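PDB 2QRD: 5'-AMP-activated protein kinase subunit beta, which probably holds together the AMP-activated protein kinase heterotrimer, which drives adaptation to glucose limitation, and sets its location and substrate choice. Local coordinates for residues P56-L61 against R84-T89; L40-A45 against V52-N57. All coordinates share one frame; numbering follows the deposited sequence.

Contact 1: residues P56-L61 against R84-T89; sequences PNHVLL and RKYVTT
The phenol ring of Tyr86 carries Pro56 on one face. Pro56 CD lies 3.8 Å from the centroid of the Tyr86 ring, a CH-pi contact only 18° off the ring normal. It is displaced toward the CG side, where Pro56 CD and Tyr86 CG are 3.7 Å apart. Pro56 CG rests on the same face, above Tyr86 CD2. The His58 imidazole lies close to parallel with the phenol, at 23°, but has slid well off it. With the ring centroids 5.9 Å apart, overlap is slight. The real meeting is His58 CE1 with Tyr86 OH, at 3.1 Å. Leu61 adds a looser apolar touch, its CD1 being 4.4 Å from Tyr86 CD2. Tyr86 gets here by setting CG anti to its carbonyl carbon (chi1 -59°), which sends the ring out from strand 85-93 toward the loop 56-61. Beyond Pro56 the loop turns through an Asx turn, in which Asn57 OD1 accepts from Val59 N at 3.2 Å, the donor standing above the carbonyl plane. Thr79 and Arg81 of strand 74-82 also line this region, and residues 86-89 pair in parallel with a strand of another chain. Putting an alanine in place of Tyr86 would probably leave the Pro56 ring without its aromatic face and His58 CE1 without its neighbour, opening a gap between loop and strand. The chemistry is mostly apolar, dispersion and a CH-pi contact with the CE1-to-OH approach as its polar margin, and it ties the loop to the sheet of the C-terminal interaction domain.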
# COMPACT_ATOMS: atom_id res chain seq x y z
N PRO B 56 15.77 3.80 9.89
CA PRO B 56 15.42 5.05 10.54
C PRO B 56 16.24 5.28 11.80
O PRO B 56 16.84 4.36 12.34
CB PRO B 56 13.95 4.84 10.91
CG PRO B 56 13.85 3.37 11.18
CD PRO B 56 14.88 2.69 10.28
N ASN B 57 16.27 6.53 12.25
CA ASN B 57 16.77 6.86 13.56
C ASN B 57 15.79 6.25 14.58
O ASN B 57 14.60 6.60 14.60
CB ASN B 57 16.85 8.39 13.68
CG ASN B 57 17.51 8.86 14.95
OD1 ASN B 57 17.75 8.10 15.89
ND2 ASN B 57 17.80 10.15 14.99
N HIS B 58 16.31 5.32 15.39
CA HIS B 58 15.53 4.65 16.42
C HIS B 58 14.84 5.63 17.38
O HIS B 58 13.79 5.30 17.93
CB HIS B 58 16.40 3.66 17.21
CG HIS B 58 17.21 2.74 16.34
ND1 HIS B 58 16.71 2.14 15.19
CD2 HIS B 58 18.50 2.31 16.45
CE1 HIS B 58 17.65 1.39 14.64
NE2 HIS B 58 18.74 1.48 15.38
N VAL B 59 15.39 6.83 17.55
CA VAL B 59 14.68 7.82 18.38
C VAL B 59 13.44 8.44 17.70
O VAL B 59 12.65 9.07 18.39
CB VAL B 59 15.60 8.93 19.02
CG1 VAL B 59 16.71 8.33 19.90
CG2 VAL B 59 16.16 9.87 17.95
N LEU B 60 13.28 8.26 16.39
CA LEU B 60 12.16 8.88 15.66
C LEU B 60 11.05 7.89 15.30
O LEU B 60 10.17 8.17 14.47
CB LEU B 60 12.65 9.59 14.40
CG LEU B 60 13.75 10.66 14.55
CD1 LEU B 60 14.28 11.10 13.18
CD2 LEU B 60 13.24 11.85 15.37
N LEU B 61 11.10 6.72 15.93
CA LEU B 61 10.04 5.74 15.88
C LEU B 61 8.71 6.26 16.47
O LEU B 61 8.67 6.87 17.54
CB LEU B 61 10.50 4.46 16.58
CG LEU B 61 11.06 3.32 15.71
CD1 LEU B 61 11.66 3.78 14.39
CD2 LEU B 61 12.06 2.49 16.48
N ARG B 84 12.45 -7.39 13.43
CA ARG B 84 13.66 -6.63 13.13
C ARG B 84 13.67 -5.77 11.87
O ARG B 84 14.68 -5.21 11.47
CB ARG B 84 14.86 -7.59 13.17
CG ARG B 84 15.13 -8.19 14.54
CD ARG B 84 16.28 -9.16 14.43
NE ARG B 84 16.75 -9.67 15.72
CZ ARG B 84 17.48 -8.94 16.58
NH1 ARG B 84 17.80 -7.67 16.28
NH2 ARG B 84 17.88 -9.49 17.73
N LYS B 85 12.51 -5.60 11.28
CA LYS B 85 12.39 -4.72 10.12
C LYS B 85 11.56 -3.48 10.47
O LYS B 85 10.94 -3.45 11.51
CB LYS B 85 11.85 -5.51 8.92
CG LYS B 85 12.78 -6.71 8.59
CD LYS B 85 12.40 -7.39 7.29
CE LYS B 85 13.35 -8.58 7.05
NZ LYS B 85 12.89 -9.25 5.82
N TYR B 86 11.58 -2.47 9.63
CA TYR B 86 10.87 -1.23 9.90
C TYR B 86 9.82 -0.95 8.84
O TYR B 86 10.11 -1.08 7.68
CB TYR B 86 11.89 -0.10 9.96
CG TYR B 86 12.93 -0.33 11.03
CD1 TYR B 86 14.14 -0.94 10.73
CD2 TYR B 86 12.68 0.02 12.36
CE1 TYR B 86 15.09 -1.17 11.71
CE2 TYR B 86 13.60 -0.19 13.34
CZ TYR B 86 14.81 -0.80 13.02
OH TYR B 86 15.76 -1.03 14.01
N VAL B 87 8.61 -0.58 9.24
CA VAL B 87 7.55 -0.20 8.30
C VAL B 87 7.20 1.31 8.48
O VAL B 87 6.76 1.75 9.56
CB VAL B 87 6.22 -0.95 8.57
CG1 VAL B 87 5.28 -0.92 7.33
CG2 VAL B 87 6.45 -2.33 9.10
N THR B 88 7.38 2.09 7.42
CA THR B 88 6.86 3.46 7.45
C THR B 88 5.56 3.47 6.72
O THR B 88 5.54 3.33 5.51
CB THR B 88 7.85 4.45 6.93
OG1 THR B 88 9.00 4.35 7.75
CG2 THR B 88 7.31 5.86 7.00
N THR B 89 4.46 3.54 7.47
CA THR B 89 3.18 3.61 6.81
C THR B 89 2.75 5.04 6.58
O THR B 89 2.72 5.84 7.50
CB THR B 89 2.05 2.67 7.37
OG1 THR B 89 0.83 3.40 7.56
CG2 THR B 89 2.43 1.95 8.57

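Contact 2: residues L40-A45 against V52-N57; sequences LNSNTA and VLPNPN
Ser42 and Leu53 bring the two backbones closest, with 6.5 Å from Ser42 CA to Leu53 CA. Segment 40-45 comes out of a short 3-10 turn at Leu40 and Asn41 and straightens at Ser42; 52-57 is an irregular, extended run through two prolines, and the two head in broadly opposite directions without pairing as strands. Side chains do most of the joining, over 268 Å² of buried surface. Leu53 spreads its two methyls over different partners: CD1 meets Leu40 CD2 at 4.2 Å, while CD2 comes within 3.9 Å of the backbone carbonyl oxygen Ser42 O. Its CG stands anti to its own carbonyl carbon (chi1 -61°), and this turns the isobutyl group in toward 40-45, where Leu40 also swings its end back to meet it. Thr88 of strand 85-93 packs against both leucines, so their meeting point sits on the sheet. One residue after Leu53, the Pro54 ring meets Ser42 at its CD corner: Ser42 OG is 3.1 Å from Pro54 CD, and Ser42 CB follows at 3.8 Å from the same carbon. This is a tight hydroxyl-to-methylene approach, not a hydrogen bond. Other subunits close in as well: a basic side chain of another chain donates to Ser42 O, and the Leu40 side chain packs on Trp13 of the kinase subunit ssp2. Between the segments lie helix 46-49 and the ADP-binding residues Asp49, Gln50 and Ser51; the side chain of Leu40 is about 8 Å from the nucleotide. The pair thus forms the neck of the loop that the beta subunit extends to the ADP site it shares with the gamma subunit.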
# COMPACT_ATOMS: atom_id res chain seq x y z
N LEU B 40 11.10 9.60 4.60
CA LEU B 40 10.18 9.38 3.49
C LEU B 40 10.61 10.16 2.27
O LEU B 40 10.30 9.77 1.15
CB LEU B 40 8.74 9.71 3.84
CG LEU B 40 7.92 8.56 4.44
CD1 LEU B 40 6.53 9.03 4.71
CD2 LEU B 40 7.90 7.32 3.52
N ASN B 41 11.32 11.26 2.50
CA ASN B 41 11.83 12.09 1.43
C ASN B 41 12.98 11.45 0.67
O ASN B 41 13.61 12.07 -0.18
CB ASN B 41 12.26 13.43 1.99
CG ASN B 41 11.13 14.15 2.59
OD1 ASN B 41 10.00 13.94 2.21
ND2 ASN B 41 11.42 15.01 3.56
N SER B 42 13.22 10.18 0.99
CA SER B 42 14.25 9.39 0.36
C SER B 42 13.63 8.40 -0.64
O SER B 42 12.53 7.89 -0.42
CB SER B 42 15.06 8.67 1.45
OG SER B 42 15.58 7.44 1.01
N ASN B 43 14.33 8.17 -1.75
CA ASN B 43 13.96 7.14 -2.74
C ASN B 43 15.22 6.76 -3.52
O ASN B 43 15.23 6.68 -4.74
CB ASN B 43 12.82 7.59 -3.68
CG ASN B 43 12.14 6.42 -4.41
OD1 ASN B 43 12.42 5.25 -4.15
ND2 ASN B 43 11.24 6.75 -5.34
N THR B 44 16.30 6.52 -2.78
CA THR B 44 17.61 6.34 -3.38
C THR B 44 17.61 5.19 -4.38
O THR B 44 18.33 5.23 -5.38
CB THR B 44 18.69 6.06 -2.31
OG1 THR B 44 18.11 5.32 -1.23
CG2 THR B 44 19.25 7.37 -1.77
N ALA B 45 16.80 4.18 -4.11
CA ALA B 45 16.90 2.91 -4.82
C ALA B 45 15.57 2.51 -5.44
O ALA B 45 15.00 1.47 -5.09
CB ALA B 45 17.40 1.82 -3.88
N VAL B 52 11.81 0.73 -0.72
CA VAL B 52 13.01 0.65 0.13
C VAL B 52 13.39 2.03 0.68
O VAL B 52 13.56 3.01 -0.06
CB VAL B 52 14.22 -0.00 -0.60
CG1 VAL B 52 15.53 0.20 0.18
CG2 VAL B 52 14.00 -1.48 -0.83
N LEU B 53 13.50 2.10 2.00
CA LEU B 53 13.92 3.31 2.69
C LEU B 53 15.23 3.04 3.39
O LEU B 53 15.62 1.87 3.53
CB LEU B 53 12.87 3.73 3.71
CG LEU B 53 11.49 4.07 3.19
CD1 LEU B 53 10.60 4.18 4.38
CD2 LEU B 53 11.55 5.39 2.46
N PRO B 54 15.95 4.11 3.80
CA PRO B 54 17.07 3.86 4.72
C PRO B 54 16.54 3.45 6.10
O PRO B 54 15.35 3.66 6.40
CB PRO B 54 17.80 5.20 4.77
CG PRO B 54 16.81 6.22 4.34
CD PRO B 54 15.81 5.55 3.46
N ASN B 55 17.41 2.84 6.90
CA ASN B 55 17.09 2.54 8.28
C ASN B 55 16.81 3.82 9.06
O ASN B 55 17.51 4.82 8.89
CB ASN B 55 18.20 1.72 8.94
CG ASN B 55 18.33 0.34 8.33
OD1 ASN B 55 17.41 -0.15 7.68
ND2 ASN B 55 19.47 -0.29 8.53
N PRO B 56 15.77 3.80 9.89
CA PRO B 56 15.42 5.05 10.54
C PRO B 56 16.24 5.28 11.80
O PRO B 56 16.84 4.36 12.34
CB PRO B 56 13.95 4.84 10.91
CG PRO B 56 13.85 3.37 11.18
CD PRO B 56 14.88 2.69 10.28
N ASN B 57 16.27 6.53 12.25
CA ASN B 57 16.77 6.86 13.56
C ASN B 57 15.79 6.25 14.58
O ASN B 57 14.60 6.60 14.60
CB ASN B 57 16.85 8.39 13.68
CG ASN B 57 17.51 8.86 14.95
OD1 ASN B 57 17.75 8.10 15.89
ND2 ASN B 57 17.80 10.15 14.99

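Overall arrangement
From the N terminus, the chain reaches 40-45 first, turns through helix 46-49 and the ADP-binding residues, and returns along 52-57, where contact 2 closes this short loop. It carries straight on into 56-61, forms strands 65-67 and 74-82, and reaches 84-89 at the start of the last strand, where contact 1 closes a longer excursion. The two closures follow one another, neither nested nor crossed apart from their shared residues Pro56 and Asn57. In space they adjoin at Thr88, their centres about 10 Å apart. Strand 85-93 thus takes part in contact 1 through Tyr86 and lies against contact 2 through Thr88, joining the nucleotide-facing loop and the chain after it to the sheet of the interaction domain.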